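Long-range contacts in member of s1p family of ribosomal proteins (Pyrococcus furiosus, PDB 5YH1), which probably acts as an exonuclease of the RecJ-like DHH family, this chain being the manganese-binding DHH part of a longer protein: residues L28-L34 against E235-Y239; I161-D165 against Y195-A199. One frame throughout, in Å; residues are numbered along the deposited sequence.

Contact 1: residues L28-L34 against E235-Y239; sequences LVKSEVL and EFYQY
Val29 lays CG1 over the centre of the Tyr239 ring, 3.6 Å from the centroid and 14° off the ring normal, a CH-pi contact through which the residues leading into helix 32-53, with Ser31 as its N-cap, pack on helix 234-245. The methyl reaches the face because CG1 stands anti to the carbonyl carbon (chi1 -59°). Leu28 adds apolar packing, its CB 3.9 Å from Tyr239 CE1. Gln238 then grips the backbone of Lys30 with both ends of its amide: Lys30 N donates to Gln238 OE1 at 2.8 Å, nearly straight at 166°, while Gln238 NE2 returns a 3.0 Å bond to Lys30 O, in the carbonyl plane on a lone pair. Two bonds to one residue fix the rotation of the amide. Farther out, helix 199-210 positions the aromatic, since Tyr239 OH is hydrogen-bonded to Glu205 and its side chain also touches Met201. Both carboxylate oxygens of Glu235 are engaged, OE2 by the Tyr194 hydroxyl and OE1 by Ser31 OG. In its capping role Ser31 OG accepts from Leu34 N at 3.1 Å; the same hydroxyl donates to the anti lone pair of Glu235 OE1 over 2.6 Å.

Contact 2: residues I161-D165 against Y195-A199; sequences IDHHD and YELTA. With MN (manganese (II) ion), chain F.
The two segments, both largely without regular structure, approach most closely at His163 and Tyr195, whose CA atoms lie 5.4 Å apart. His163 sends its ring across the gap, chi1 of 65° setting CG between the backbone N and the carbonyl carbon; from there ND1 donates to Tyr195 O at 2.7 Å, near the imidazole plane and on a carbonyl lone pair. That bond leaves NE2 to bind manganese at 2.4 Å and restrains rotation of the ring. Over one imidazole face sits Thr198 CA, 3.6 Å from the centroid, a CH-pi contact; Ala199 N lies above the same face toward the rim. Tyr195 CE1 comes within 3.3 Å of His163 CE1, which stands over the tyrosine face, but the planes meet obliquely at 31°. Against His164 the tyrosine turns its edge to the imidazole face, an edge-to-face pair with planes at 71°. His164 is itself oriented by ND1 donating to Asp162 OD1 at 2.7 Å, and that oxygen also accepts from His163 N. Tyr195 OH is hydrogen-bonded to a manganese-bound water, making the tyrosine a second-shell residue. Thr198 OG1 and Ala199 N both bond to Asp67. His163, Asp67, Asp137 and Asp229 form the manganese site of a DHH-family domain; His163 and Asp137 lie just past parallel strands 158-161 and 132-136, Asp229 at the end of helix 221-229.

Overall arrangement
From the N terminus, the chain enters contact 1 at 28-34, just before and into helix 32-53, and returns to it only at 235-239, closing a loop of 200 intervening residues that contains the whole five-stranded parallel sheet. Contact 2 lies entirely within that loop: 161-165, following strand 158-161, meets 195-199 after 29 residues without helix, just as helix 199-210 begins. The loops therefore nest rather than cross. Their centres are 14 Å apart, and Leu197 bridges them, its CD2 3.5 Å from Val33 CG1 and its CD1 packing on Glu235. Contact 1 thus ties helices 32-53 and 234-245 together beside contact 2, where the His163 loop meets the lead-in to helix 199-210.

Contact 1: residues L28-L34 against E235-Y239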
loop_
_atom_site.group_PDB
_atom_site.type_symbol
_atom_site.label_atom_id
_atom_site.label_comp_id
_atom_site.label_asym_id
_atom_site.label_seq_id
_atom_site.Cartn_x
_atom_site.Cartn_y
_atom_site.Cartn_z
ATOM N N LEU A 28 22.888 -21.319 26.668
ATOM C CA LEU A 28 21.782 -21.880 27.451
ATOM C C LEU A 28 21.697 -23.398 27.357
ATOM O O LEU A 28 21.030 -24.031 28.169
ATOM C CB LEU A 28 20.452 -21.282 26.993
ATOM C CG LEU A 28 20.243 -19.811 27.317
ATOM C CD1 LEU A 28 19.052 -19.267 26.533
ATOM C CD2 LEU A 28 20.037 -19.618 28.810
ATOM N N VAL A 29 22.369 -23.958 26.358
ATOM C CA VAL A 29 22.323 -25.378 26.046
ATOM C C VAL A 29 23.729 -25.838 25.668
ATOM O O VAL A 29 24.590 -24.999 25.389
ATOM C CB VAL A 29 21.399 -25.645 24.841
ATOM C CG1 VAL A 29 19.987 -25.153 25.127
ATOM C CG2 VAL A 29 21.942 -24.980 23.580
ATOM N N LYS A 30 23.944 -27.157 25.629
ATOM C CA LYS A 30 25.192 -27.735 25.122
ATOM C C LYS A 30 25.109 -27.867 23.613
ATOM O O LYS A 30 24.116 -28.372 23.087
ATOM C CB LYS A 30 25.472 -29.130 25.714
ATOM C CG LYS A 30 25.237 -29.266 27.215
ATOM C CD LYS A 30 26.336 -30.088 27.895
ATOM C CE LYS A 30 25.849 -30.786 29.163
ATOM N NZ LYS A 30 25.285 -32.136 28.871
ATOM N N SER A 31 26.161 -27.444 22.917
ATOM C CA SER A 31 26.160 -27.422 21.462
ATOM C C SER A 31 27.563 -27.148 20.927
ATOM O O SER A 31 28.125 -26.084 21.178
ATOM C CB SER A 31 25.222 -26.314 20.953
ATOM O OG SER A 31 25.308 -26.167 19.540
ATOM N N GLU A 32 28.116 -28.096 20.182
ATOM C CA GLU A 32 29.405 -27.887 19.532
ATOM C C GLU A 32 29.304 -26.826 18.431
ATOM O O GLU A 32 30.263 -26.100 18.165
ATOM C CB GLU A 32 29.939 -29.207 18.968
ATOM C CG GLU A 32 30.458 -30.151 20.047
ATOM C CD GLU A 32 31.705 -29.609 20.729
ATOM O OE1 GLU A 32 32.775 -29.574 20.077
ATOM O OE2 GLU A 32 31.612 -29.205 21.913
ATOM N N VAL A 33 28.135 -26.738 17.804
ATOM C CA VAL A 33 27.892 -25.726 16.777
ATOM C C VAL A 33 27.987 -24.321 17.380
ATOM O O VAL A 33 28.728 -23.482 16.881
ATOM C CB VAL A 33 26.555 -25.959 16.058
ATOM C CG1 VAL A 33 26.252 -24.820 15.091
ATOM C CG2 VAL A 33 26.614 -27.281 15.302
ATOM N N LEU A 34 27.283 -24.077 18.478
ATOM C CA LEU A 34 27.361 -22.777 19.134
ATOM C C LEU A 34 28.785 -22.468 19.581
ATOM O O LEU A 34 29.255 -21.337 19.395
ATOM C CB LEU A 34 26.418 -22.692 20.319
ATOM C CG LEU A 34 24.941 -22.549 19.950
ATOM C CD1 LEU A 34 24.077 -22.685 21.186
ATOM C CD2 LEU A 34 24.666 -21.218 19.251
ATOM N N GLU A 235 19.821 -29.282 20.220
ATOM C CA GLU A 235 19.737 -28.004 20.929
ATOM C C GLU A 235 18.293 -27.638 21.265
ATOM O O GLU A 235 18.030 -27.086 22.330
ATOM C CB GLU A 235 20.361 -26.867 20.102
ATOM C CG GLU A 235 21.875 -26.952 19.934
ATOM C CD GLU A 235 22.327 -27.705 18.704
ATOM O OE1 GLU A 235 23.506 -27.554 18.346
ATOM O OE2 GLU A 235 21.542 -28.441 18.086
ATOM N N PHE A 236 17.368 -27.943 20.355
ATOM C CA PHE A 236 15.961 -27.552 20.511
ATOM C C PHE A 236 15.367 -28.273 21.720
ATOM O O PHE A 236 14.689 -27.668 22.558
ATOM C CB PHE A 236 15.172 -27.853 19.224
ATOM C CG PHE A 236 13.673 -27.724 19.355
ATOM C CD1 PHE A 236 13.083 -26.508 19.677
ATOM C CD2 PHE A 236 12.845 -28.817 19.105
ATOM C CE1 PHE A 236 11.706 -26.384 19.774
ATOM C CE2 PHE A 236 11.456 -28.701 19.199
ATOM C CZ PHE A 236 10.888 -27.480 19.539
ATOM N N TYR A 237 15.670 -29.560 21.827
ATOM C CA TYR A 237 15.088 -30.383 22.883
ATOM C C TYR A 237 15.597 -29.951 24.248
ATOM O O TYR A 237 14.882 -30.078 25.226
ATOM C CB TYR A 237 15.297 -31.873 22.581
ATOM C CG TYR A 237 14.585 -32.261 21.297
ATOM C CD1 TYR A 237 13.188 -32.245 21.221
ATOM C CD2 TYR A 237 15.294 -32.586 20.151
ATOM C CE1 TYR A 237 12.521 -32.572 20.042
ATOM C CE2 TYR A 237 14.633 -32.918 18.966
ATOM C CZ TYR A 237 13.249 -32.907 18.924
ATOM O OH TYR A 237 12.594 -33.235 17.754
ATOM N N GLN A 238 16.796 -29.367 24.303
ATOM C CA GLN A 238 17.257 -28.699 25.525
ATOM C C GLN A 238 16.536 -27.367 25.742
ATOM O O GLN A 238 16.120 -27.056 26.861
ATOM C CB GLN A 238 18.766 -28.451 25.483
ATOM C CG GLN A 238 19.626 -29.712 25.415
ATOM C CD GLN A 238 21.100 -29.381 25.243
ATOM O OE1 GLN A 238 21.747 -28.864 26.162
ATOM N NE2 GLN A 238 21.637 -29.665 24.068
ATOM N N TYR A 239 16.425 -26.559 24.683
ATOM C CA TYR A 239 15.776 -25.241 24.794
ATOM C C TYR A 239 14.340 -25.374 25.333
ATOM O O TYR A 239 13.882 -24.532 26.089
ATOM C CB TYR A 239 15.765 -24.504 23.441
ATOM C CG TYR A 239 17.060 -23.800 23.066
ATOM C CD1 TYR A 239 17.607 -22.821 23.889
ATOM C CD2 TYR A 239 17.715 -24.089 21.871
ATOM C CE1 TYR A 239 18.769 -22.157 23.544
ATOM C CE2 TYR A 239 18.890 -23.427 21.515
ATOM C CZ TYR A 239 19.409 -22.462 22.355
ATOM O OH TYR A 239 20.581 -21.807 22.027
#

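Contact 2: residues I161-D165 against Y195-A199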
loop_
_atom_site.group_PDB
_atom_site.type_symbol
_atom_site.label_atom_id
_atom_site.label_comp_id
_atom_site.label_asym_id
_atom_site.label_seq_id
_atom_site.Cartn_x
_atom_site.Cartn_y
_atom_site.Cartn_z
ATOM N N ILE A 161 22.579 -12.468 11.230
ATOM C CA ILE A 161 22.300 -13.639 12.069
ATOM C C ILE A 161 21.227 -14.472 11.350
ATOM O O ILE A 161 20.044 -14.134 11.370
ATOM C CB ILE A 161 21.794 -13.236 13.466
ATOM C CG1 ILE A 161 22.821 -12.350 14.179
ATOM C CG2 ILE A 161 21.503 -14.474 14.305
ATOM C CD1 ILE A 161 22.278 -11.625 15.389
ATOM N N ASP A 162 21.646 -15.545 10.696
ATOM C CA ASP A 162 20.769 -16.315 9.835
ATOM C C ASP A 162 21.151 -17.801 9.900
ATOM O O ASP A 162 22.213 -18.155 10.416
ATOM C CB ASP A 162 20.876 -15.758 8.407
ATOM C CG ASP A 162 19.758 -16.218 7.496
ATOM O OD1 ASP A 162 18.787 -16.853 7.983
ATOM O OD2 ASP A 162 19.860 -15.942 6.268
ATOM N N HIS A 163 20.278 -18.670 9.397
ATOM C CA HIS A 163 20.541 -20.121 9.383
ATOM C C HIS A 163 20.162 -20.793 8.063
ATOM O O HIS A 163 20.044 -22.025 8.000
ATOM C CB HIS A 163 19.828 -20.808 10.558
ATOM C CG HIS A 163 18.340 -20.732 10.486
ATOM N ND1 HIS A 163 17.536 -21.852 10.453
ATOM C CD2 HIS A 163 17.506 -19.669 10.418
ATOM C CE1 HIS A 163 16.270 -21.478 10.384
ATOM N NE2 HIS A 163 16.229 -20.160 10.364
ATOM N N HIS A 164 20.001 -19.985 7.012
ATOM C CA HIS A 164 19.830 -20.488 5.654
ATOM C C HIS A 164 21.192 -20.687 5.019
ATOM O O HIS A 164 22.167 -20.023 5.392
ATOM C CB HIS A 164 18.974 -19.525 4.826
ATOM C CG HIS A 164 17.594 -19.354 5.374
ATOM N ND1 HIS A 164 17.306 -18.478 6.401
ATOM C CD2 HIS A 164 16.436 -19.991 5.082
ATOM C CE1 HIS A 164 16.022 -18.570 6.702
ATOM N NE2 HIS A 164 15.474 -19.481 5.918
ATOM N N ASP A 165 21.246 -21.600 4.056
ATOM C CA ASP A 165 22.489 -21.958 3.376
ATOM C C ASP A 165 22.974 -20.814 2.474
ATOM O O ASP A 165 22.271 -20.420 1.550
ATOM C CB ASP A 165 22.270 -23.236 2.548
ATOM C CG ASP A 165 23.540 -23.725 1.845
ATOM O OD1 ASP A 165 24.661 -23.246 2.140
ATOM O OD2 ASP A 165 23.402 -24.604 0.977
ATOM N N TYR A 195 20.614 -26.387 9.318
ATOM C CA TYR A 195 19.494 -25.439 9.336
ATOM C C TYR A 195 18.716 -25.450 10.645
ATOM O O TYR A 195 18.076 -24.463 11.001
ATOM C CB TYR A 195 18.537 -25.794 8.186
ATOM C CG TYR A 195 17.231 -25.020 8.158
ATOM C CD1 TYR A 195 17.151 -23.770 7.547
ATOM C CD2 TYR A 195 16.067 -25.541 8.737
ATOM C CE1 TYR A 195 15.958 -23.057 7.510
ATOM C CE2 TYR A 195 14.871 -24.830 8.711
ATOM C CZ TYR A 195 14.820 -23.592 8.087
ATOM O OH TYR A 195 13.647 -22.873 8.044
ATOM N N GLU A 196 18.761 -26.570 11.360
ATOM C CA GLU A 196 17.896 -26.775 12.511
ATOM C C GLU A 196 18.283 -25.948 13.736
ATOM O O GLU A 196 17.523 -25.877 14.689
ATOM C CB GLU A 196 17.809 -28.261 12.864
ATOM C CG GLU A 196 19.150 -28.947 13.086
ATOM C CD GLU A 196 19.619 -29.732 11.864
ATOM O OE1 GLU A 196 19.851 -30.951 12.016
ATOM O OE2 GLU A 196 19.746 -29.138 10.761
ATOM N N LEU A 197 19.452 -25.322 13.715
ATOM C CA LEU A 197 19.767 -24.284 14.705
ATOM C C LEU A 197 19.265 -22.948 14.143
ATOM O O LEU A 197 19.915 -22.327 13.287
ATOM C CB LEU A 197 21.268 -24.241 14.995
ATOM C CG LEU A 197 21.728 -23.340 16.136
ATOM C CD1 LEU A 197 21.170 -23.790 17.476
ATOM C CD2 LEU A 197 23.243 -23.308 16.165
ATOM N N THR A 198 18.104 -22.515 14.631
ATOM C CA THR A 198 17.329 -21.461 13.970
ATOM C C THR A 198 17.694 -20.055 14.438
ATOM O O THR A 198 18.395 -19.870 15.438
ATOM C CB THR A 198 15.815 -21.684 14.182
ATOM O OG1 THR A 198 15.446 -21.340 15.521
ATOM C CG2 THR A 198 15.453 -23.134 13.913
ATOM N N ALA A 199 17.182 -19.055 13.729
ATOM C CA ALA A 199 17.562 -17.659 13.987
ATOM C C ALA A 199 17.211 -17.220 15.394
ATOM O O ALA A 199 17.969 -16.487 16.021
ATOM C CB ALA A 199 16.917 -16.732 12.967
HETATM MN MN MN F . 13.993 -19.314 10.452
HETATM O O HOH W 1 13.590 -20.257 8.477
HETATM O O HOH W 2 12.047 -18.466 10.014
#